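Long-range contacts in exotoxin 3 (Staphylococcus aureus, PDB 2Z8L), which binds the sialylated glycan sialyl Lewis X and belongs to the staphylococcal superantigen-like toxins, so it probably acts on sialylated host glycoconjugates: residues Lys30-Val35 with Ile79-Glu84; Pro113-Lys118 with Gln150-Asn155; Ser166-Ile171 with Met203-Arg208. One frame throughout, in Å; residues are numbered along the deposited sequence.

Overall arrangement
From the N terminus, the chain first closes contact 1, where strand 30-33 meets strand 77-81 after an intervening run made largely of strands, within the OB-fold domain. Only then does contact 2 open, in the beta-grasp domain: strand 114-121 is met by the last turns of helix 141-155. Contact 3 follows, pairing strand 167-172 with the C-terminal strand 200-207. The three loops therefore run in series, with none nested or crossed. Contact 1 stands apart, its centre about 22 Å from that of contact 2 and about 25 Å from that of contact 3. Contacts 2 and 3 touch, since strands 114-121 and 200-207 are neighbours in one mixed sheet, to which the helix is packed.

Contact 1. Residues Lys30-Val35 with Ile79-Glu84; sequences KELKNV and IFVVKE
Lys-30 and Leu-32 pair with Val-81 and Ile-79 through four backbone hydrogen bonds, two for each antiparallel pair. Leu-32 N to Ile-79 O, at 2.8 Å, is almost straight at its hydrogen (175°). Between them Glu-31 lies opposite Phe-80, a non-hydrogen-bonded pair whose CA atoms are 4.6 Å apart.

Lys-30, Leu-32, Ile-79 and Val-81 share one face. Its packed part is apolar: Leu-32 CD1 reaches Val-81 CG2 at 3.9 Å, and Phe-50 of strand 45-52 touches both Leu-32 and Ile-79. Val-35, beyond the corner at Asn-34, folds back to bring CG2 to 3.8 Å from Ile-79 CD1. The exposed Lys-30 forms the solvent side, although its root still packs: chi1 of 60° sets CG between the backbone N and carbonyl carbon, 3.9 Å from Val-81 CB. A bend at the last torsion returns Lys-30 NZ to 4.1 Å from Val-81 CG1.

On the other face, buried Phe-80 packs against helix 141-155. Glu-31 CG lies near the edge of that ring, and Glu-31 OE1 is 3.9 Å from Phe-80 CB.

Asn-34 and Val-35 together face Leu-77 in a G1 beta bulge, where the chain turns from strand 30-33 into strand 35-42 of the OB-fold barrel.

Contact 2. Residues Pro113-Lys118 with Gln150-Asn155; sequences PKFVIK and QYLIQN. Unlike the reference sequence in segment 113-118: Lys-114 (reference Arg). Unlike the reference sequence in segment 150-155: Asn-155 (reference Asp).
Leu-152 of the helix meets Phe-115 and Ile-117 of the strand in a wholly apolar contact. Followed outward, Leu-152 leaves its CB with CG anti to the carbonyl carbon (chi1 -63°), and this sends the fork of the side chain at the strand. CG itself lies 4.2 Å from Phe-115 CZ. Of the two branches, CD1 touches the same ring carbon, Phe-115 CZ, at 4.1 Å. The other, CD2, does more: it sits 3.9 Å from Ile-117 CD1, also meets CG1 and CG2 of that isoleucine, and approaches both CE2 and CZ of Phe-115.

Tyr-151 flanks this group. Its CD2 comes to the edge of the Phe-115 ring, 4.1 Å from CE2, while Ile-117 CD1 lies at the edge of the tyrosine ring, 4.1 Å from Tyr-151 CE2. Within the strand, Ile-117 CG1 stands 3.9 Å above the plane of the Phe-115 ring, over its centre.

Strand 114-118 and helix 150-155 run at 49° to each other, their axes 12.0 Å apart. Helix 141-155 packs across one face of the mixed sheet, the helix-on-sheet packing of the beta-grasp fold; Phe-115 also touches Met-203 and Ala-205 of neighbouring strand 200-207, and Tyr-151 reaches Lys-130 of strand 124-131.

Contact 3. Residues Ser166-Ile171 with Met203-Arg208; sequences SKIKVI and MEANIR. Unlike the reference sequence in segment 166-171: Ile-171 (reference Thr). Unlike the reference sequence in segment 203-208: Met-203 (reference Ile).
Lys-169 and Glu-204 form a hydrogen-bonded antiparallel pair in the mixed sheet of the beta-grasp domain, joining strand 167-172 to the C-terminal strand 200-207. Glu-204 N donates to Lys-169 O at 2.8 Å, in the carbonyl plane, and Lys-169 N returns a bond to Glu-204 O. Further along, Asn-206 N donates to Lys-167 O at 3.1 Å, whereas the bond from Lys-167 N to Asn-206 O is weak. A water adds a second donor to Lys-167 O and also donates to Asn-206 OD1.

The side chains of Lys-169 and Glu-204 lie side by side, but NZ and OE1 stay 4.7 Å apart. Lys-169 also makes a cation-pi contact with Tyr-177 of the glycan pocket. Ile-171 slants across Glu-204, bringing CD1 to 3.3 Å from OE2, which has a long, weak ion pair with Lys-202. The opposite face is apolar: Val-170 CG2 meets Met-203 SD, and Ile-168 CG1 meets Ala-205 CB at 4.1 Å.

At the chain terminus, Arg-208 NH2 forms a salt bridge with Asp-165 OD1. Ser-166 OG, hydrogen-bonded to Pro-163 O, stands anti to the carbonyl carbon (chi1 -71°), turned toward Arg-208; Ser-166 OG accepts from a water at 2.6 Å, which takes the hydrogen of Arg-208 N at 2.8 Å.

Contact 1. Residues Lys30-Val35 with Ile79-Glu84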
loop_
_atom_site.group_PDB
_atom_site.type_symbol
_atom_site.label_atom_id
_atom_site.label_comp_id
_atom_site.label_asym_id
_atom_site.label_seq_id
_atom_site.Cartn_x
_atom_site.Cartn_y
_atom_site.Cartn_z
ATOM N N LYS A 30 -8.199 -2.008 -5.617
ATOM C CA LYS A 30 -9.246 -2.775 -4.941
ATOM C C LYS A 30 -8.697 -3.653 -3.830
ATOM O O LYS A 30 -7.547 -4.084 -3.889
ATOM C CB LYS A 30 -10.050 -3.598 -5.939
ATOM C CG LYS A 30 -9.294 -4.614 -6.736
ATOM C CD LYS A 30 -10.300 -5.581 -7.444
ATOM C CE LYS A 30 -9.702 -6.391 -8.629
ATOM N NZ LYS A 30 -9.025 -5.544 -9.699
ATOM N N GLU A 31 -9.504 -3.829 -2.781
ATOM C CA GLU A 31 -9.153 -4.655 -1.616
ATOM C C GLU A 31 -9.963 -5.925 -1.728
ATOM O O GLU A 31 -11.215 -5.865 -1.722
ATOM C CB GLU A 31 -9.518 -3.926 -0.313
ATOM C CG GLU A 31 -8.425 -3.866 0.866
ATOM C CD GLU A 31 -7.720 -5.200 1.319
ATOM O OE1 GLU A 31 -6.412 -5.210 1.404
ATOM O OE2 GLU A 31 -8.444 -6.179 1.686
ATOM N N LEU A 32 -9.304 -7.062 -1.883
ATOM C CA LEU A 32 -9.987 -8.341 -1.974
ATOM C C LEU A 32 -9.882 -8.980 -0.607
ATOM O O LEU A 32 -8.869 -8.865 0.051
ATOM C CB LEU A 32 -9.389 -9.225 -3.019
ATOM C CG LEU A 32 -9.488 -8.675 -4.437
ATOM C CD1 LEU A 32 -8.677 -9.606 -5.252
ATOM C CD2 LEU A 32 -10.932 -8.565 -4.928
ATOM N N LYS A 33 -10.981 -9.563 -0.149
ATOM C CA LYS A 33 -11.067 -10.040 1.206
ATOM C C LYS A 33 -11.286 -11.546 1.271
ATOM O O LYS A 33 -12.123 -12.093 0.534
ATOM C CB LYS A 33 -12.230 -9.339 1.911
ATOM C CG LYS A 33 -11.984 -7.852 2.028
ATOM C CD LYS A 33 -13.197 -7.035 2.414
ATOM C CE LYS A 33 -12.836 -5.523 2.318
ATOM N NZ LYS A 33 -12.886 -4.891 0.920
ATOM N N ASN A 34 -10.586 -12.174 2.210
ATOM C CA ASN A 34 -10.732 -13.579 2.497
ATOM C C ASN A 34 -10.600 -14.467 1.261
ATOM O O ASN A 34 -11.439 -15.360 0.970
ATOM C CB ASN A 34 -12.031 -13.838 3.235
ATOM C CG ASN A 34 -12.093 -15.228 3.820
ATOM O OD1 ASN A 34 -11.091 -15.766 4.240
ATOM N ND2 ASN A 34 -13.293 -15.849 3.795
ATOM N N VAL A 35 -9.522 -14.284 0.550
ATOM C CA VAL A 35 -9.300 -15.085 -0.645
ATOM C C VAL A 35 -8.221 -16.149 -0.389
ATOM O O VAL A 35 -7.409 -16.025 0.522
ATOM C CB VAL A 35 -9.050 -14.195 -1.861
ATOM C CG1 VAL A 35 -10.346 -13.396 -2.179
ATOM C CG2 VAL A 35 -7.937 -13.307 -1.611
ATOM N N ILE A 79 -5.955 -9.010 -0.044
ATOM C CA ILE A 79 -5.007 -8.507 -1.051
ATOM C C ILE A 79 -5.371 -7.117 -1.535
ATOM O O ILE A 79 -6.496 -6.874 -1.976
ATOM C CB ILE A 79 -4.915 -9.457 -2.272
ATOM C CG1 ILE A 79 -4.795 -10.898 -1.754
ATOM C CG2 ILE A 79 -3.753 -8.990 -3.179
ATOM C CD1 ILE A 79 -4.632 -11.906 -2.779
ATOM N N PHE A 80 -4.403 -6.202 -1.503
ATOM C CA PHE A 80 -4.568 -4.884 -2.082
ATOM C C PHE A 80 -3.990 -4.903 -3.464
ATOM O O PHE A 80 -2.777 -5.001 -3.617
ATOM C CB PHE A 80 -3.860 -3.818 -1.209
ATOM C CG PHE A 80 -4.098 -2.448 -1.661
ATOM C CD1 PHE A 80 -5.373 -1.872 -1.565
ATOM C CD2 PHE A 80 -3.097 -1.726 -2.286
ATOM C CE1 PHE A 80 -5.582 -0.580 -2.064
ATOM C CE2 PHE A 80 -3.319 -0.442 -2.778
ATOM C CZ PHE A 80 -4.538 0.121 -2.639
ATOM N N VAL A 81 -4.874 -4.804 -4.455
ATOM C CA VAL A 81 -4.550 -4.961 -5.851
ATOM C C VAL A 81 -4.524 -3.594 -6.576
ATOM O O VAL A 81 -5.475 -2.796 -6.462
ATOM C CB VAL A 81 -5.594 -5.928 -6.560
ATOM C CG1 VAL A 81 -5.278 -6.006 -8.068
ATOM C CG2 VAL A 81 -5.627 -7.286 -5.897
ATOM N N VAL A 82 -3.420 -3.339 -7.289
ATOM C CA VAL A 82 -3.280 -2.228 -8.223
ATOM C C VAL A 82 -2.812 -2.844 -9.531
ATOM O O VAL A 82 -1.781 -3.466 -9.589
ATOM C CB VAL A 82 -2.282 -1.145 -7.702
ATOM C CG1 VAL A 82 -2.134 -0.039 -8.751
ATOM C CG2 VAL A 82 -2.749 -0.616 -6.376
ATOM N N LYS A 83 -3.622 -2.738 -10.570
ATOM C CA LYS A 83 -3.308 -3.393 -11.819
ATOM C C LYS A 83 -2.012 -2.848 -12.384
ATOM O O LYS A 83 -1.879 -1.628 -12.542
ATOM C CB LYS A 83 -4.458 -3.171 -12.791
ATOM C CG LYS A 83 -4.448 -4.061 -13.941
ATOM C CD LYS A 83 -5.724 -3.878 -14.769
ATOM C CE LYS A 83 -6.984 -4.154 -13.918
ATOM N NZ LYS A 83 -8.109 -4.722 -14.740
ATOM N N GLU A 84 -1.026 -3.710 -12.634
ATOM C CA GLU A 84 0.222 -3.288 -13.270
ATOM C C GLU A 84 0.176 -3.670 -14.739
ATOM O O GLU A 84 0.702 -2.968 -15.608
ATOM C CB GLU A 84 1.457 -3.907 -12.611
ATOM C CG GLU A 84 1.633 -3.600 -11.119
ATOM C CD GLU A 84 2.041 -2.140 -10.799
ATOM O OE1 GLU A 84 2.533 -1.403 -11.702
ATOM O OE2 GLU A 84 1.882 -1.742 -9.611
#

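Contact 2. Residues Pro113-Lys118 with Gln150-Asn155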
loop_
_atom_site.group_PDB
_atom_site.type_symbol
_atom_site.label_atom_id
_atom_site.label_comp_id
_atom_site.label_asym_id
_atom_site.label_seq_id
_atom_site.Cartn_x
_atom_site.Cartn_y
_atom_site.Cartn_z
ATOM N N PRO A 113 -4.482 7.040 13.722
ATOM C CA PRO A 113 -3.274 7.880 13.896
ATOM C C PRO A 113 -3.456 9.250 13.242
ATOM O O PRO A 113 -4.073 9.360 12.201
ATOM C CB PRO A 113 -2.173 7.084 13.183
ATOM C CG PRO A 113 -2.929 6.144 12.223
ATOM C CD PRO A 113 -4.213 5.823 12.936
ATOM N N LYS A 114 -2.893 10.265 13.855
ATOM C CA LYS A 114 -2.801 11.567 13.193
ATOM C C LYS A 114 -1.931 11.495 11.929
ATOM O O LYS A 114 -0.926 10.802 11.905
ATOM C CB LYS A 114 -2.203 12.565 14.168
ATOM C CG LYS A 114 -3.184 12.952 15.260
ATOM C CD LYS A 114 -2.723 14.083 16.108
ATOM C CE LYS A 114 -3.455 14.102 17.410
ATOM N NZ LYS A 114 -3.114 15.269 18.301
ATOM N N PHE A 115 -2.331 12.228 10.884
ATOM C CA PHE A 115 -1.560 12.398 9.672
ATOM C C PHE A 115 -1.231 13.887 9.592
ATOM O O PHE A 115 -2.144 14.667 9.358
ATOM C CB PHE A 115 -2.404 11.969 8.455
ATOM C CG PHE A 115 -1.687 11.914 7.170
ATOM C CD1 PHE A 115 -0.301 11.858 7.069
ATOM C CD2 PHE A 115 -2.415 11.828 6.013
ATOM C CE1 PHE A 115 0.331 11.748 5.829
ATOM C CE2 PHE A 115 -1.785 11.762 4.796
ATOM C CZ PHE A 115 -0.433 11.706 4.706
ATOM N N VAL A 116 0.016 14.233 9.887
ATOM C CA VAL A 116 0.434 15.668 10.012
ATOM C C VAL A 116 1.059 16.028 8.666
ATOM O O VAL A 116 2.102 15.494 8.298
ATOM C CB VAL A 116 1.435 15.888 11.154
ATOM C CG1 VAL A 116 1.798 17.313 11.291
ATOM C CG2 VAL A 116 0.845 15.443 12.520
ATOM N N ILE A 117 0.395 16.901 7.927
ATOM C CA ILE A 117 0.777 17.249 6.600
ATOM C C ILE A 117 1.325 18.673 6.607
ATOM O O ILE A 117 0.577 19.618 6.879
ATOM C CB ILE A 117 -0.406 17.157 5.692
ATOM C CG1 ILE A 117 -0.973 15.724 5.723
ATOM C CG2 ILE A 117 -0.041 17.576 4.250
ATOM C CD1 ILE A 117 -2.382 15.652 5.321
ATOM N N LYS A 118 2.597 18.791 6.284
ATOM C CA LYS A 118 3.262 20.106 6.250
ATOM C C LYS A 118 3.362 20.489 4.803
ATOM O O LYS A 118 4.173 19.889 4.090
ATOM C CB LYS A 118 4.633 20.030 6.893
ATOM C CG LYS A 118 4.521 19.824 8.400
ATOM C CD LYS A 118 5.787 20.138 9.139
ATOM C CE LYS A 118 5.526 20.275 10.663
ATOM N NZ LYS A 118 6.524 21.188 11.363
ATOM N N GLN A 150 -2.748 8.951 -2.745
ATOM C CA GLN A 150 -3.982 9.297 -3.407
ATOM C C GLN A 150 -4.739 10.416 -2.653
ATOM O O GLN A 150 -5.243 11.317 -3.264
ATOM C CB GLN A 150 -4.841 8.047 -3.585
ATOM C CG GLN A 150 -6.033 8.283 -4.489
ATOM C CD GLN A 150 -6.594 7.013 -5.075
ATOM O OE1 GLN A 150 -7.521 6.420 -4.491
ATOM N NE2 GLN A 150 -6.058 6.585 -6.241
ATOM N N TYR A 151 -4.750 10.340 -1.324
ATOM C CA TYR A 151 -5.395 11.366 -0.488
ATOM C C TYR A 151 -4.687 12.721 -0.687
ATOM O O TYR A 151 -5.316 13.762 -0.808
ATOM C CB TYR A 151 -5.333 10.978 0.954
ATOM C CG TYR A 151 -5.882 11.989 1.896
ATOM C CD1 TYR A 151 -7.244 12.068 2.111
ATOM C CD2 TYR A 151 -5.051 12.847 2.575
ATOM C CE1 TYR A 151 -7.768 13.038 2.959
ATOM C CE2 TYR A 151 -5.551 13.816 3.432
ATOM C CZ TYR A 151 -6.912 13.899 3.623
ATOM O OH TYR A 151 -7.397 14.857 4.473
ATOM N N LEU A 152 -3.355 12.699 -0.730
ATOM C CA LEU A 152 -2.596 13.940 -0.907
ATOM C C LEU A 152 -2.735 14.554 -2.300
ATOM O O LEU A 152 -2.685 15.785 -2.476
ATOM C CB LEU A 152 -1.114 13.717 -0.542
ATOM C CG LEU A 152 -0.802 13.342 0.902
ATOM C CD1 LEU A 152 0.665 12.951 0.988
ATOM C CD2 LEU A 152 -1.176 14.493 1.851
ATOM N N ILE A 153 -2.904 13.708 -3.329
ATOM C CA ILE A 153 -3.133 14.181 -4.661
ATOM C C ILE A 153 -4.494 14.865 -4.748
ATOM O O ILE A 153 -4.616 15.946 -5.355
ATOM C CB ILE A 153 -3.029 13.035 -5.679
ATOM C CG1 ILE A 153 -1.568 12.603 -5.819
ATOM C CG2 ILE A 153 -3.541 13.470 -7.067
ATOM C CD1 ILE A 153 -1.397 11.143 -6.436
ATOM N N GLN A 154 -5.490 14.220 -4.146
ATOM C CA GLN A 154 -6.887 14.726 -4.202
ATOM C C GLN A 154 -7.109 15.983 -3.356
ATOM O O GLN A 154 -7.971 16.809 -3.675
ATOM C CB GLN A 154 -7.872 13.658 -3.728
ATOM C CG GLN A 154 -7.957 12.408 -4.613
ATOM C CD GLN A 154 -8.702 11.226 -3.959
ATOM O OE1 GLN A 154 -8.762 11.087 -2.716
ATOM N NE2 GLN A 154 -9.196 10.326 -4.799
ATOM N N ASN A 155 -6.379 16.105 -2.256
ATOM C CA ASN A 155 -6.693 17.129 -1.246
ATOM C C ASN A 155 -5.596 18.163 -0.967
ATOM O O ASN A 155 -5.887 19.231 -0.431
ATOM C CB ASN A 155 -7.095 16.449 0.041
ATOM C CG ASN A 155 -8.309 15.584 -0.124
ATOM O OD1 ASN A 155 -8.222 14.352 -0.198
ATOM N ND2 ASN A 155 -9.458 16.224 -0.184
#

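Contact 3. Residues Ser166-Ile171 with Met203-Arg208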
loop_
_atom_site.group_PDB
_atom_site.type_symbol
_atom_site.label_atom_id
_atom_site.label_comp_id
_atom_site.label_asym_id
_atom_site.label_seq_id
_atom_site.Cartn_x
_atom_site.Cartn_y
_atom_site.Cartn_z
ATOM N N SER A 166 10.384 15.535 -1.009
ATOM C CA SER A 166 9.138 15.311 -0.270
ATOM C C SER A 166 9.070 13.847 0.168
ATOM O O SER A 166 9.416 12.944 -0.604
ATOM C CB SER A 166 7.896 15.647 -1.162
ATOM O OG SER A 166 7.779 17.054 -1.361
ATOM N N LYS A 167 8.538 13.595 1.353
ATOM C CA LYS A 167 8.400 12.204 1.846
ATOM C C LYS A 167 7.186 12.061 2.765
ATOM O O LYS A 167 6.704 13.035 3.329
ATOM C CB LYS A 167 9.604 11.719 2.668
ATOM C CG LYS A 167 10.985 11.815 2.064
ATOM C CD LYS A 167 12.065 11.791 3.131
ATOM C CE LYS A 167 13.540 11.879 2.567
ATOM N NZ LYS A 167 13.651 12.683 1.311
ATOM N N ILE A 168 6.732 10.816 2.888
ATOM C CA ILE A 168 5.799 10.385 3.931
ATOM C C ILE A 168 6.602 9.516 4.909
ATOM O O ILE A 168 7.474 8.759 4.469
ATOM C CB ILE A 168 4.637 9.578 3.334
ATOM C CG1 ILE A 168 3.747 10.432 2.463
ATOM C CG2 ILE A 168 3.797 8.961 4.471
ATOM C CD1 ILE A 168 2.827 9.540 1.635
ATOM N N LYS A 169 6.370 9.690 6.196
ATOM C CA LYS A 169 7.001 8.870 7.243
ATOM C C LYS A 169 5.872 8.314 8.098
ATOM O O LYS A 169 5.031 9.051 8.585
ATOM C CB LYS A 169 7.957 9.685 8.051
ATOM C CG LYS A 169 8.731 8.974 9.090
ATOM C CD LYS A 169 9.763 9.871 9.684
ATOM C CE LYS A 169 10.097 9.489 11.105
ATOM N NZ LYS A 169 11.205 10.294 11.678
ATOM N N VAL A 170 5.846 6.997 8.247
ATOM C CA VAL A 170 4.914 6.301 9.157
ATOM C C VAL A 170 5.693 5.894 10.396
ATOM O O VAL A 170 6.724 5.229 10.281
ATOM C CB VAL A 170 4.350 5.040 8.481
ATOM C CG1 VAL A 170 3.515 4.232 9.457
ATOM C CG2 VAL A 170 3.556 5.408 7.166
ATOM N N ILE A 171 5.263 6.349 11.567
ATOM C CA ILE A 171 6.011 6.183 12.791
ATOM C C ILE A 171 5.219 5.249 13.707
ATOM O O ILE A 171 3.993 5.413 13.907
ATOM C CB ILE A 171 6.229 7.526 13.493
ATOM C CG1 ILE A 171 6.942 8.513 12.564
ATOM C CG2 ILE A 171 7.031 7.274 14.810
ATOM C CD1 ILE A 171 6.795 10.028 12.959
ATOM N N MET A 203 1.594 9.605 11.297
ATOM C CA MET A 203 2.180 9.653 9.983
ATOM C C MET A 203 2.425 11.113 9.676
ATOM O O MET A 203 1.707 11.995 10.187
ATOM C CB MET A 203 1.238 9.028 8.987
ATOM C CG MET A 203 0.946 7.621 9.440
ATOM S SD MET A 203 -0.107 6.735 8.395
ATOM C CE MET A 203 -1.499 7.775 8.445
ATOM N N GLU A 204 3.508 11.353 8.947
ATOM C CA GLU A 204 3.912 12.721 8.602
ATOM C C GLU A 204 4.129 12.810 7.116
ATOM O O GLU A 204 4.483 11.820 6.487
ATOM C CB GLU A 204 5.176 13.063 9.352
ATOM C CG GLU A 204 5.133 12.800 10.814
ATOM C CD GLU A 204 6.455 13.067 11.490
ATOM O OE1 GLU A 204 7.533 13.036 10.820
ATOM O OE2 GLU A 204 6.419 13.307 12.729
ATOM N N ALA A 205 3.813 13.940 6.511
ATOM C CA ALA A 205 4.128 14.166 5.114
ATOM C C ALA A 205 4.599 15.596 5.003
ATOM O O ALA A 205 4.086 16.489 5.680
ATOM C CB ALA A 205 2.967 13.992 4.254
ATOM N N ASN A 206 5.658 15.783 4.230
ATOM C CA ASN A 206 6.150 17.133 3.887
ATOM C C ASN A 206 5.961 17.247 2.370
ATOM O O ASN A 206 6.477 16.374 1.632
ATOM C CB ASN A 206 7.616 17.309 4.351
ATOM C CG ASN A 206 7.766 17.373 5.899
ATOM O OD1 ASN A 206 7.522 16.404 6.636
ATOM N ND2 ASN A 206 8.171 18.539 6.396
ATOM N N ILE A 207 5.103 18.173 1.916
ATOM C CA ILE A 207 4.640 18.291 0.518
ATOM C C ILE A 207 5.055 19.678 -0.022
ATOM O O ILE A 207 4.868 20.699 0.671
ATOM C CB ILE A 207 3.078 18.414 0.385
ATOM C CG1 ILE A 207 2.271 17.275 0.902
ATOM C CG2 ILE A 207 2.645 18.715 -1.116
ATOM C CD1 ILE A 207 0.841 17.489 0.503
ATOM N N ARG A 208 5.546 19.726 -1.266
ATOM C CA ARG A 208 5.963 20.998 -1.901
ATOM C C ARG A 208 4.745 21.828 -2.301
ATOM O O ARG A 208 4.831 23.020 -2.647
ATOM C CB ARG A 208 6.850 20.733 -3.131
ATOM C CG ARG A 208 8.250 20.206 -2.833
ATOM C CD ARG A 208 9.273 21.331 -2.858
ATOM N NE ARG A 208 10.638 20.909 -2.501
ATOM C CZ ARG A 208 11.603 21.739 -2.079
ATOM N NH1 ARG A 208 11.375 23.050 -1.924
ATOM N NH2 ARG A 208 12.811 21.258 -1.789
ATOM O OXT ARG A 208 3.609 21.338 -2.276
HETATM O O HOH W 1 5.554 17.317 -2.738
HETATM O O HOH W 2 7.698 13.526 6.422
#